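Local coordinates for protein aspartate aminotransferase (Rhodobacter sphaeroides, PDB 3NRA) that probably catalyses transfer of the amino group from L-aspartate to 2-oxoglutarate, giving oxaloacetate and L-glutamate, with pyridoxal 5'-phosphate as its cofactor, at residues Ala64-Gly69 with Ala287-Ala292; Leu81-Leu86 with Ala292-Trp297; Ile131-Tyr136 with Met150-Leu155; Phe183-Pro188 with Ala213-Asp218. One frame throughout, in Å; residues are numbered along the deposited sequence.

Contact 1. Residues Ala64-Gly69 with Ala287-Ala292; sequences AGVQSG and AGYSQA
V66 lays a methyl group over the ring of Y289, packing the last turn of helix 58-68 against the short, weakly bonded helix 288-291 at the dimer interface of this class-I, fold-type I aminotransferase. The evidence for a CH-pi contact is the position of CG2 of V66, 3.8 Å from the centroid of the Y289 ring and 17° off the ring normal. Above the plane it is displaced toward the rim. With CG1 of V66 anti to the backbone N (chi1 171°), CG2 is the branch left to meet the ring, and the two side chains cross at about a right angle. Beyond the methyl, the carbonyl oxygen of G69 lies at the ring edge, near its plane, 4.0 Å from CE1 of Y289. The phenol end is tied back by a water 2.6 Å from OH of Y289, and this water donates to O of V66 at 2.7 Å. Y260 of the second subunit meets the same ring edge-to-face, and F59 of that subunit packs on V66. At G65 the backbone comes close enough for its CA to sit 4.3 Å from CB of A292; a beta carbon placed on G65 would probably be too close to that methyl. The carbonyl of G65 accepts from two donors, G69 N and OG of S68, the hydroxyl arriving on a lone pair in the carbonyl plane at 2.6 Å.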
loop_
_atom_site.group_PDB
_atom_site.type_symbol
_atom_site.label_atom_id
_atom_site.label_comp_id
_atom_site.label_asym_id
_atom_site.label_seq_id
_atom_site.Cartn_x
_atom_site.Cartn_y
_atom_site.Cartn_z
ATOM N N ALA B 64 -5.083 15.625 -16.131
ATOM C CA ALA B 64 -5.216 16.972 -15.580
ATOM C C ALA B 64 -4.461 17.104 -14.235
ATOM O O ALA B 64 -3.822 18.131 -13.977
ATOM C CB ALA B 64 -6.698 17.342 -15.421
ATOM N N GLY B 65 -4.489 16.049 -13.422
ATOM C CA GLY B 65 -3.783 16.047 -12.108
ATOM C C GLY B 65 -2.261 16.079 -12.263
ATOM O O GLY B 65 -1.572 16.877 -11.625
ATOM N N VAL B 66 -1.746 15.255 -13.155
ATOM C CA VAL B 66 -0.327 15.277 -13.435
ATOM C C VAL B 66 0.126 16.672 -13.894
ATOM O O VAL B 66 1.056 17.238 -13.320
ATOM C CB VAL B 66 0.058 14.243 -14.460
ATOM C CG1 VAL B 66 1.516 14.445 -14.882
ATOM C CG2 VAL B 66 -0.155 12.823 -13.867
ATOM N N GLN B 67 -0.585 17.239 -14.867
ATOM C CA GLN B 67 -0.313 18.602 -15.344
ATOM C C GLN B 67 -0.363 19.646 -14.202
ATOM O O GLN B 67 0.416 20.580 -14.198
ATOM C CB GLN B 67 -1.309 18.977 -16.463
ATOM C CG GLN B 67 -1.120 20.390 -17.087
ATOM C CD GLN B 67 0.264 20.574 -17.722
ATOM O OE1 GLN B 67 0.868 19.605 -18.220
ATOM N NE2 GLN B 67 0.789 21.810 -17.679
ATOM N N SER B 68 -1.270 19.476 -13.253
ATOM C CA SER B 68 -1.377 20.417 -12.110
ATOM C C SER B 68 -0.149 20.356 -11.180
ATOM O O SER B 68 0.166 21.336 -10.495
ATOM C CB SER B 68 -2.669 20.166 -11.291
ATOM O OG SER B 68 -2.537 19.034 -10.473
ATOM N N GLY B 69 0.483 19.190 -11.124
ATOM C CA GLY B 69 1.835 19.052 -10.630
ATOM C C GLY B 69 1.883 18.655 -9.157
ATOM O O GLY B 69 1.136 17.755 -8.703
ATOM N N ALA B 287 -1.699 6.761 -4.134
ATOM C CA ALA B 287 -0.904 7.483 -5.155
ATOM C C ALA B 287 -1.533 8.851 -5.444
ATOM O O ALA B 287 -2.740 8.943 -5.780
ATOM C CB ALA B 287 -0.789 6.666 -6.442
ATOM N N GLY B 288 -0.737 9.909 -5.251
ATOM C CA GLY B 288 -1.207 11.266 -5.442
ATOM C C GLY B 288 -1.941 11.471 -6.757
ATOM O O GLY B 288 -3.056 11.974 -6.767
ATOM N N TYR B 289 -1.325 11.053 -7.858
ATOM C CA TYR B 289 -1.912 11.262 -9.169
ATOM C C TYR B 289 -3.172 10.435 -9.348
ATOM O O TYR B 289 -4.169 10.927 -9.898
ATOM C CB TYR B 289 -0.918 10.946 -10.287
ATOM C CG TYR B 289 0.308 11.876 -10.350
ATOM C CD1 TYR B 289 0.188 13.243 -10.202
ATOM C CD2 TYR B 289 1.570 11.368 -10.613
ATOM C CE1 TYR B 289 1.291 14.062 -10.260
ATOM C CE2 TYR B 289 2.681 12.196 -10.701
ATOM C CZ TYR B 289 2.542 13.522 -10.502
ATOM O OH TYR B 289 3.632 14.338 -10.568
ATOM N N SER B 290 -3.149 9.190 -8.852
ATOM C CA SER B 290 -4.330 8.301 -8.924
ATOM C C SER B 290 -5.536 8.943 -8.297
ATOM O O SER B 290 -6.644 8.791 -8.798
ATOM C CB SER B 290 -4.064 6.946 -8.242
ATOM O OG SER B 290 -3.260 6.121 -9.045
ATOM N N GLN B 291 -5.329 9.669 -7.197
ATOM C CA GLN B 291 -6.449 10.213 -6.419
ATOM C C GLN B 291 -7.387 11.058 -7.280
ATOM O O GLN B 291 -8.597 10.943 -7.163
ATOM C CB GLN B 291 -5.942 11.008 -5.229
ATOM C CG GLN B 291 -5.415 10.134 -4.083
ATOM C CD GLN B 291 -5.029 10.946 -2.883
ATOM O OE1 GLN B 291 -5.792 11.799 -2.446
ATOM N NE2 GLN B 291 -3.818 10.703 -2.339
ATOM N N ALA B 292 -6.801 11.811 -8.223
ATOM C CA ALA B 292 -7.524 12.668 -9.126
ATOM C C ALA B 292 -8.669 11.989 -9.870
ATOM O O ALA B 292 -9.627 12.668 -10.203
ATOM C CB ALA B 292 -6.521 13.345 -10.189
HETATM O O HOH W 1 3.402 16.349 -12.271
#

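Contact 2. Residues Leu81-Leu86 with Ala292-Trp297; sequences LGIRDL and AVLRGW
I83 reaches from helix 81-95 across to R295 and L294, which lie on the 3-10 turn 294-296, so that the contact joins a helix to the connection between helices 288-291 and 304-324 in this fold-type I aminotransferase. No hydrogen bond crosses the interface, and the evidence is all van der Waals. The CB of I83 heads toward the turn and splits the work between two branches. On one, CG2 lies anti to the backbone N (chi1 of CG1 -64°) and touches CB of L294 at 3.8 Å, the two side chains crossing at about a right angle. On the other, CG1 rests 3.8 Å from NE and 3.9 Å from CG of R295, against the root of the guanidinium. The tip, CD1, then rides over the centre of that flat group, 3.7 Å above its plane, and also comes within 3.9 Å of the backbone N of A292. An aliphatic methyl thus covers one face of the charged group while its N-H bonds, which lie in the plane, stay available to other partners: NH1 of R295 binds OE1 of Q72. R295 is extended from CG to NE, and chi4 of 96° turns the guanidinium plane so that one face meets CD1 of I83. Near the start of that run, CG of R295 also meets CD1 of L86, three residues after I83 on the same helix, at 4.2 Å. I107 of strand 105-108 touches both I83 and L294. The carbonyl oxygens of R295 and W297 both accept from a single atom, NH1 of R90.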
loop_
_atom_site.group_PDB
_atom_site.type_symbol
_atom_site.label_atom_id
_atom_site.label_comp_id
_atom_site.label_asym_id
_atom_site.label_seq_id
_atom_site.Cartn_x
_atom_site.Cartn_y
_atom_site.Cartn_z
ATOM N N LEU B 81 -7.607 16.684 0.359
ATOM C CA LEU B 81 -8.731 17.314 1.062
ATOM C C LEU B 81 -9.879 17.684 0.118
ATOM O O LEU B 81 -11.018 17.360 0.374
ATOM C CB LEU B 81 -8.254 18.570 1.794
ATOM C CG LEU B 81 -9.270 19.288 2.714
ATOM C CD1 LEU B 81 -9.752 18.369 3.852
ATOM C CD2 LEU B 81 -8.632 20.593 3.281
ATOM N N GLY B 82 -9.562 18.355 -0.978
ATOM C CA GLY B 82 -10.583 18.716 -1.977
ATOM C C GLY B 82 -11.390 17.508 -2.483
ATOM O O GLY B 82 -12.602 17.597 -2.648
ATOM N N ILE B 83 -10.725 16.367 -2.660
ATOM C CA ILE B 83 -11.375 15.168 -3.179
ATOM C C ILE B 83 -12.219 14.519 -2.073
ATOM O O ILE B 83 -13.354 14.094 -2.304
ATOM C CB ILE B 83 -10.330 14.187 -3.805
ATOM C CG1 ILE B 83 -9.667 14.858 -5.021
ATOM C CG2 ILE B 83 -10.998 12.876 -4.260
ATOM C CD1 ILE B 83 -8.476 14.142 -5.544
ATOM N N ARG B 84 -11.709 14.513 -0.856
ATOM C CA ARG B 84 -12.531 14.055 0.264
ATOM C C ARG B 84 -13.823 14.880 0.440
ATOM O O ARG B 84 -14.907 14.309 0.599
ATOM C CB ARG B 84 -11.732 14.041 1.543
ATOM C CG ARG B 84 -10.887 12.821 1.667
ATOM C CD ARG B 84 -10.264 12.744 3.004
ATOM N NE ARG B 84 -9.146 13.671 3.118
ATOM C CZ ARG B 84 -8.919 14.535 4.125
ATOM N NH1 ARG B 84 -9.746 14.651 5.179
ATOM N NH2 ARG B 84 -7.820 15.283 4.082
ATOM N N ASP B 85 -13.706 16.205 0.345
ATOM C CA ASP B 85 -14.862 17.088 0.384
ATOM C C ASP B 85 -15.867 16.851 -0.763
ATOM O O ASP B 85 -17.061 16.990 -0.561
ATOM C CB ASP B 85 -14.417 18.562 0.389
ATOM C CG ASP B 85 -13.784 18.992 1.716
ATOM O OD1 ASP B 85 -13.983 18.296 2.753
ATOM O OD2 ASP B 85 -13.101 20.046 1.719
ATOM N N LEU B 86 -15.374 16.537 -1.955
ATOM C CA LEU B 86 -16.251 16.157 -3.080
ATOM C C LEU B 86 -16.927 14.807 -2.799
ATOM O O LEU B 86 -18.094 14.627 -3.100
ATOM C CB LEU B 86 -15.480 16.041 -4.397
ATOM C CG LEU B 86 -15.465 17.187 -5.400
ATOM C CD1 LEU B 86 -14.546 16.781 -6.575
ATOM C CD2 LEU B 86 -16.895 17.579 -5.925
ATOM N N ALA B 292 -6.801 11.811 -8.223
ATOM C CA ALA B 292 -7.524 12.668 -9.126
ATOM C C ALA B 292 -8.669 11.989 -9.870
ATOM O O ALA B 292 -9.627 12.668 -10.203
ATOM C CB ALA B 292 -6.521 13.345 -10.189
ATOM N N VAL B 293 -8.572 10.670 -10.168
ATOM C CA VAL B 293 -9.661 10.004 -10.914
ATOM C C VAL B 293 -10.957 9.923 -10.091
ATOM O O VAL B 293 -12.052 9.841 -10.667
ATOM C CB VAL B 293 -9.296 8.582 -11.432
ATOM C CG1 VAL B 293 -7.980 8.617 -12.249
ATOM C CG2 VAL B 293 -9.229 7.580 -10.276
ATOM N N LEU B 294 -10.832 9.994 -8.763
ATOM C CA LEU B 294 -11.986 9.969 -7.868
ATOM C C LEU B 294 -12.859 11.199 -7.965
ATOM O O LEU B 294 -13.996 11.164 -7.508
ATOM C CB LEU B 294 -11.537 9.795 -6.397
ATOM C CG LEU B 294 -10.814 8.478 -6.081
ATOM C CD1 LEU B 294 -10.243 8.503 -4.676
ATOM C CD2 LEU B 294 -11.774 7.294 -6.261
ATOM N N ARG B 295 -12.356 12.284 -8.578
ATOM C CA ARG B 295 -13.203 13.460 -8.852
ATOM C C ARG B 295 -14.427 13.110 -9.736
ATOM O O ARG B 295 -15.484 13.784 -9.657
ATOM C CB ARG B 295 -12.379 14.583 -9.487
ATOM C CG ARG B 295 -11.277 15.132 -8.574
ATOM C CD ARG B 295 -10.678 16.472 -9.112
ATOM N NE ARG B 295 -9.756 17.073 -8.130
ATOM C CZ ARG B 295 -8.420 16.934 -8.127
ATOM N NH1 ARG B 295 -7.778 16.243 -9.084
ATOM N NH2 ARG B 295 -7.709 17.497 -7.146
ATOM N N GLY B 296 -14.286 12.044 -10.545
ATOM C CA GLY B 296 -15.371 11.542 -11.397
ATOM C C GLY B 296 -16.263 10.456 -10.769
ATOM O O GLY B 296 -17.250 10.053 -11.380
ATOM N N TRP B 297 -15.892 9.962 -9.578
ATOM C CA TRP B 297 -16.544 8.812 -8.987
ATOM C C TRP B 297 -17.910 9.217 -8.444
ATOM O O TRP B 297 -18.024 10.210 -7.685
ATOM C CB TRP B 297 -15.681 8.214 -7.858
ATOM C CG TRP B 297 -16.173 6.866 -7.336
ATOM C CD1 TRP B 297 -16.845 5.903 -8.040
ATOM C CD2 TRP B 297 -15.955 6.314 -6.017
ATOM N NE1 TRP B 297 -17.099 4.806 -7.225
ATOM C CE2 TRP B 297 -16.567 5.036 -5.988
ATOM C CE3 TRP B 297 -15.340 6.788 -4.863
ATOM C CZ2 TRP B 297 -16.568 4.238 -4.854
ATOM C CZ3 TRP B 297 -15.357 6.001 -3.723
ATOM C CH2 TRP B 297 -15.956 4.746 -3.726
#

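Contact 3. Residues Ile131-Tyr136 with Met150-Leu155; sequences IVQPDY and MVPVQL
I131, V132 and Q133 run parallel to P152, V153 and Q154 in register, bound by four backbone hydrogen bonds, while the two short strands diverge by 45° in direction. The bonds start with I131 N to V151 O at 3.1 Å, alternate through I131 O and V153 O, and finish with L155 N to Q133 O at 2.9 Å. On the face that carries I131 and Q133, the selenium of selenomethionine M150 lies 3.8 Å from CB of I131, the two side chains crossing at about a right angle. Q133 lies alongside P152, both pointing the same way. The Q133 chain is extended beyond CG (chi2 -172°), which brings OE1 of Q133 to 3.3 Å from CB of P152 and NE2 of Q133 to 3.6 Å from CE of M150. The two strands belong to the beta-alpha-beta crossover of strand 128-133, helix 137-145 and strand 149-154, whose last strand is outermost in the seven-stranded sheet of the large domain, so within the chain only this one neighbour bonds to it in the sheet. A water spans the amide ends of two side chains on this face, donating at 2.8 Å to OE1 of Q133 and at 2.8 Å to OE1 of Q154. An alanine in place of Q133 would probably uncover the flank of P152 and leave the water with OE1 of Q154 as its remaining acceptor of the two. On the other face, the one shared by V132 and V153, CG1 of V132 packs 3.7 Å from CB of L155. Past the strand, the cis peptide before P134 turns the chain, and CD of that proline still touches CB of L155.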
loop_
_atom_site.group_PDB
_atom_site.type_symbol
_atom_site.label_atom_id
_atom_site.label_comp_id
_atom_site.label_asym_id
_atom_site.label_seq_id
_atom_site.Cartn_x
_atom_site.Cartn_y
_atom_site.Cartn_z
ATOM N N ILE B 131 -15.702 -13.904 11.558
ATOM C CA ILE B 131 -15.428 -13.911 10.103
ATOM C C ILE B 131 -16.411 -14.874 9.475
ATOM O O ILE B 131 -16.649 -15.968 10.017
ATOM C CB ILE B 131 -13.978 -14.379 9.806
ATOM C CG1 ILE B 131 -12.954 -13.368 10.379
ATOM C CG2 ILE B 131 -13.742 -14.645 8.282
ATOM C CD1 ILE B 131 -13.014 -12.022 9.754
ATOM N N VAL B 132 -17.020 -14.454 8.369
ATOM C CA VAL B 132 -17.975 -15.283 7.644
ATOM C C VAL B 132 -17.236 -16.335 6.789
ATOM O O VAL B 132 -16.158 -16.074 6.278
ATOM C CB VAL B 132 -18.865 -14.411 6.721
ATOM C CG1 VAL B 132 -19.898 -15.294 5.933
ATOM C CG2 VAL B 132 -19.590 -13.314 7.545
ATOM N N GLN B 133 -17.826 -17.519 6.679
ATOM C CA GLN B 133 -17.354 -18.582 5.797
ATOM C C GLN B 133 -18.512 -19.022 4.884
ATOM O O GLN B 133 -19.563 -19.401 5.372
ATOM C CB GLN B 133 -16.872 -19.780 6.635
ATOM C CG GLN B 133 -15.703 -19.465 7.538
ATOM C CD GLN B 133 -15.129 -20.688 8.185
ATOM O OE1 GLN B 133 -15.857 -21.544 8.655
ATOM N NE2 GLN B 133 -13.808 -20.774 8.225
ATOM N N PRO B 134 -18.352 -18.915 3.563
ATOM C CA PRO B 134 -17.257 -18.359 2.800
ATOM C C PRO B 134 -17.247 -16.841 2.786
ATOM O O PRO B 134 -18.320 -16.200 2.872
ATOM C CB PRO B 134 -17.522 -18.896 1.412
ATOM C CG PRO B 134 -19.003 -18.985 1.360
ATOM C CD PRO B 134 -19.366 -19.505 2.671
ATOM N N ASP B 135 -16.043 -16.254 2.680
ATOM C CA ASP B 135 -15.916 -14.833 2.453
ATOM C C ASP B 135 -14.519 -14.509 1.838
ATOM O O ASP B 135 -13.738 -15.405 1.484
ATOM C CB ASP B 135 -16.152 -14.065 3.780
ATOM C CG ASP B 135 -16.785 -12.673 3.576
ATOM O OD1 ASP B 135 -16.463 -12.014 2.574
ATOM O OD2 ASP B 135 -17.547 -12.210 4.464
ATOM N N TYR B 136 -14.253 -13.233 1.680
ATOM C CA TYR B 136 -13.125 -12.740 0.913
ATOM C C TYR B 136 -11.802 -13.353 1.406
ATOM O O TYR B 136 -11.600 -13.536 2.620
ATOM C CB TYR B 136 -13.106 -11.208 1.045
ATOM C CG TYR B 136 -12.033 -10.504 0.293
ATOM C CD1 TYR B 136 -12.070 -10.423 -1.102
ATOM C CD2 TYR B 136 -11.033 -9.806 0.960
ATOM C CE1 TYR B 136 -11.101 -9.734 -1.808
ATOM C CE2 TYR B 136 -10.072 -9.124 0.267
ATOM C CZ TYR B 136 -10.125 -9.080 -1.137
ATOM O OH TYR B 136 -9.170 -8.396 -1.848
HETATM N N MSE B 150 -9.861 -16.135 14.844
HETATM C CA MSE B 150 -11.110 -16.175 14.063
HETATM C C MSE B 150 -12.135 -17.038 14.769
HETATM O O MSE B 150 -11.829 -18.168 15.174
HETATM C CB MSE B 150 -10.888 -16.735 12.653
HETATM C CG MSE B 150 -12.222 -17.176 11.933
HETATM SE SE MSE B 150 -11.910 -17.568 10.076
HETATM C CE MSE B 150 -11.222 -19.359 10.362
ATOM N N VAL B 151 -13.359 -16.514 14.871
ATOM C CA VAL B 151 -14.544 -17.294 15.237
ATOM C C VAL B 151 -15.436 -17.309 13.998
ATOM O O VAL B 151 -15.901 -16.259 13.561
ATOM C CB VAL B 151 -15.288 -16.663 16.432
ATOM C CG1 VAL B 151 -16.523 -17.561 16.880
ATOM C CG2 VAL B 151 -14.316 -16.439 17.616
ATOM N N PRO B 152 -15.535 -18.472 13.320
ATOM C CA PRO B 152 -16.279 -18.502 12.079
ATOM C C PRO B 152 -17.803 -18.405 12.298
ATOM O O PRO B 152 -18.301 -18.801 13.326
ATOM C CB PRO B 152 -15.914 -19.858 11.480
ATOM C CG PRO B 152 -15.533 -20.694 12.619
ATOM C CD PRO B 152 -14.893 -19.772 13.612
ATOM N N VAL B 153 -18.475 -17.776 11.346
ATOM C CA VAL B 153 -19.909 -17.689 11.283
ATOM C C VAL B 153 -20.307 -18.249 9.925
ATOM O O VAL B 153 -19.876 -17.733 8.889
ATOM C CB VAL B 153 -20.363 -16.240 11.368
ATOM C CG1 VAL B 153 -21.920 -16.145 11.325
ATOM C CG2 VAL B 153 -19.794 -15.563 12.653
ATOM N N GLN B 154 -21.113 -19.306 9.921
ATOM C CA GLN B 154 -21.511 -19.962 8.668
ATOM C C GLN B 154 -22.415 -19.048 7.852
ATOM O O GLN B 154 -23.341 -18.422 8.399
ATOM C CB GLN B 154 -22.232 -21.299 8.976
ATOM C CG GLN B 154 -22.568 -22.145 7.766
ATOM C CD GLN B 154 -21.326 -22.652 7.029
ATOM O OE1 GLN B 154 -20.337 -23.053 7.641
ATOM N NE2 GLN B 154 -21.372 -22.607 5.725
ATOM N N LEU B 155 -22.125 -18.949 6.556
ATOM C CA LEU B 155 -23.086 -18.458 5.573
ATOM C C LEU B 155 -23.728 -19.657 4.940
ATOM O O LEU B 155 -23.106 -20.322 4.121
ATOM C CB LEU B 155 -22.397 -17.603 4.481
ATOM C CG LEU B 155 -23.289 -16.850 3.475
ATOM C CD1 LEU B 155 -24.129 -15.793 4.174
ATOM C CD2 LEU B 155 -22.443 -16.204 2.328
HETATM O O HOH W 2 -18.509 -21.975 9.398
#

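Contact 4. Residues Phe183-Pro188 with Ala213-Asp218; sequences FLFSNP and ATVIAD
T214 opens the pairing: its O accepts from N of F183 at 2.9 Å, the donor almost in line with the C=O bond. At V215 the side chain turns to the face of F183 and F185, and CG1 meets CE1 of F185 at 3.7 Å, at the edge of that ring and in its plane. Next, I216 gives its N to F183 O and takes F185 N on its own O, while CG2 presses against CD1 of L184 at 3.5 Å on the opposite face. Here the two strands run almost parallel, 9° apart, as the outer members of the beta-alpha-beta unit 182-186, 198-211 and 214-218 in the central sheet of the PLP-binding domain. A217 returns to the aromatic face, with CB 3.9 Å from CE1 of F185. That ring sits there because CG of F185 lies between backbone N and carbonyl carbon (chi1 78°), and Y196 meets it edge-to-face. An alanine at F185 would probably open a gap beside V215 and A217 and leave Y196 without its ring partner. D218 ends the segment: its N binds F185 O at 2.7 Å, its O takes N187 N, and OD2 binds the pyridine nitrogen, N1, of the modified residue LLP at position 253. A water donates to D218 O at 3.2 Å and to P188 O at 2.9 Å, past the cis peptide that precedes P188.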
loop_
_atom_site.group_PDB
_atom_site.type_symbol
_atom_site.label_atom_id
_atom_site.label_comp_id
_atom_site.label_asym_id
_atom_site.label_seq_id
_atom_site.Cartn_x
_atom_site.Cartn_y
_atom_site.Cartn_z
ATOM N N PHE B 183 -16.461 -7.717 13.929
ATOM C CA PHE B 183 -17.052 -8.530 12.864
ATOM C C PHE B 183 -16.747 -7.882 11.502
ATOM O O PHE B 183 -17.014 -6.719 11.311
ATOM C CB PHE B 183 -18.566 -8.606 13.080
ATOM C CG PHE B 183 -19.330 -9.308 11.960
ATOM C CD1 PHE B 183 -18.939 -10.561 11.499
ATOM C CD2 PHE B 183 -20.507 -8.755 11.456
ATOM C CE1 PHE B 183 -19.664 -11.219 10.535
ATOM C CE2 PHE B 183 -21.214 -9.403 10.444
ATOM C CZ PHE B 183 -20.786 -10.644 9.995
ATOM N N LEU B 184 -16.178 -8.672 10.579
ATOM C CA LEU B 184 -15.773 -8.229 9.246
ATOM C C LEU B 184 -16.528 -9.081 8.254
ATOM O O LEU B 184 -16.549 -10.320 8.403
ATOM C CB LEU B 184 -14.270 -8.444 9.062
ATOM C CG LEU B 184 -13.723 -8.409 7.639
ATOM C CD1 LEU B 184 -13.944 -7.017 6.958
ATOM C CD2 LEU B 184 -12.254 -8.832 7.628
ATOM N N PHE B 185 -17.183 -8.439 7.277
ATOM C CA PHE B 185 -17.905 -9.148 6.224
ATOM C C PHE B 185 -18.004 -8.342 4.940
ATOM O O PHE B 185 -17.981 -7.088 4.971
ATOM C CB PHE B 185 -19.310 -9.584 6.718
ATOM C CG PHE B 185 -20.338 -8.482 6.750
ATOM C CD1 PHE B 185 -20.246 -7.457 7.665
ATOM C CD2 PHE B 185 -21.457 -8.533 5.915
ATOM C CE1 PHE B 185 -21.221 -6.444 7.722
ATOM C CE2 PHE B 185 -22.427 -7.529 5.951
ATOM C CZ PHE B 185 -22.307 -6.481 6.861
ATOM N N SER B 186 -18.085 -9.056 3.804
ATOM C CA SER B 186 -18.369 -8.433 2.526
ATOM C C SER B 186 -19.862 -8.537 2.174
ATOM O O SER B 186 -20.506 -9.554 2.433
ATOM C CB SER B 186 -17.497 -9.037 1.389
ATOM O OG SER B 186 -17.855 -10.370 1.135
ATOM N N ASN B 187 -20.384 -7.452 1.609
ATOM C CA ASN B 187 -21.764 -7.330 1.174
ATOM C C ASN B 187 -21.801 -6.433 -0.072
ATOM O O ASN B 187 -21.576 -5.253 0.047
ATOM C CB ASN B 187 -22.620 -6.693 2.264
ATOM C CG ASN B 187 -24.077 -6.681 1.909
ATOM O OD1 ASN B 187 -24.520 -7.470 1.083
ATOM N ND2 ASN B 187 -24.831 -5.776 2.510
ATOM N N PRO B 188 -22.056 -7.011 -1.280
ATOM C CA PRO B 188 -22.318 -8.400 -1.562
ATOM C C PRO B 188 -21.145 -9.316 -1.205
ATOM O O PRO B 188 -19.956 -8.903 -1.280
ATOM C CB PRO B 188 -22.543 -8.408 -3.065
ATOM C CG PRO B 188 -21.708 -7.320 -3.567
ATOM C CD PRO B 188 -21.946 -6.241 -2.532
ATOM N N ALA B 213 -19.577 -4.217 19.637
ATOM C CA ALA B 213 -18.661 -4.732 18.661
ATOM C C ALA B 213 -18.525 -3.719 17.546
ATOM O O ALA B 213 -19.468 -3.001 17.239
ATOM C CB ALA B 213 -19.163 -6.094 18.096
ATOM N N THR B 214 -17.321 -3.653 16.973
ATOM C CA THR B 214 -17.040 -2.885 15.781
ATOM C C THR B 214 -17.321 -3.770 14.560
ATOM O O THR B 214 -17.018 -4.963 14.567
ATOM C CB THR B 214 -15.521 -2.406 15.779
ATOM O OG1 THR B 214 -15.325 -1.417 16.790
ATOM C CG2 THR B 214 -15.110 -1.853 14.471
ATOM N N VAL B 215 -17.914 -3.193 13.529
ATOM C CA VAL B 215 -18.181 -3.903 12.304
ATOM C C VAL B 215 -17.455 -3.191 11.170
ATOM O O VAL B 215 -17.536 -1.963 11.053
ATOM C CB VAL B 215 -19.723 -3.932 11.974
ATOM C CG1 VAL B 215 -19.966 -4.563 10.646
ATOM C CG2 VAL B 215 -20.523 -4.652 13.081
ATOM N N ILE B 216 -16.737 -3.962 10.363
ATOM C CA ILE B 216 -16.135 -3.505 9.102
ATOM C C ILE B 216 -16.977 -4.090 7.987
ATOM O O ILE B 216 -17.008 -5.298 7.817
ATOM C CB ILE B 216 -14.678 -4.022 8.963
ATOM C CG1 ILE B 216 -13.823 -3.598 10.180
ATOM C CG2 ILE B 216 -14.038 -3.557 7.626
ATOM C CD1 ILE B 216 -12.528 -4.460 10.367
ATOM N N ALA B 217 -17.738 -3.255 7.294
ATOM C CA ALA B 217 -18.603 -3.713 6.204
ATOM C C ALA B 217 -17.923 -3.433 4.858
ATOM O O ALA B 217 -17.701 -2.278 4.494
ATOM C CB ALA B 217 -19.942 -3.025 6.269
ATOM N N ASP B 218 -17.531 -4.507 4.163
ATOM C CA ASP B 218 -16.813 -4.402 2.894
ATOM C C ASP B 218 -17.851 -4.431 1.736
ATOM O O ASP B 218 -18.313 -5.500 1.298
ATOM C CB ASP B 218 -15.781 -5.547 2.784
ATOM C CG ASP B 218 -14.882 -5.429 1.554
ATOM O OD1 ASP B 218 -15.219 -4.672 0.637
ATOM O OD2 ASP B 218 -13.842 -6.128 1.509
HETATM O O HOH W 3 -18.526 -6.446 -1.789
#

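In the fold
Contacts 3 and 4 lie on one sheet, their centres 11 Å apart, because strands 128-133 and 182-186 are neighbours; the join is close, with OD1 of D135 2.6 Å from OG of S186 in a probable hydrogen bond. Contact 4 reaches the cofactor directly, through the hydrogen bond of D218 to N1 of LLP. Contacts 1 and 2 share A292 and also lie 11 Å apart between centres, Q291 O touching CD1 of I83 at 3.6 Å. Both loops they close enclose contacts 3 and 4 along the chain. The nearest atoms of contacts 2 and 4 are about 10 Å apart, whereas the centres of contacts 1 and 3 are 39 Å apart, on opposite sides of the chain's centre.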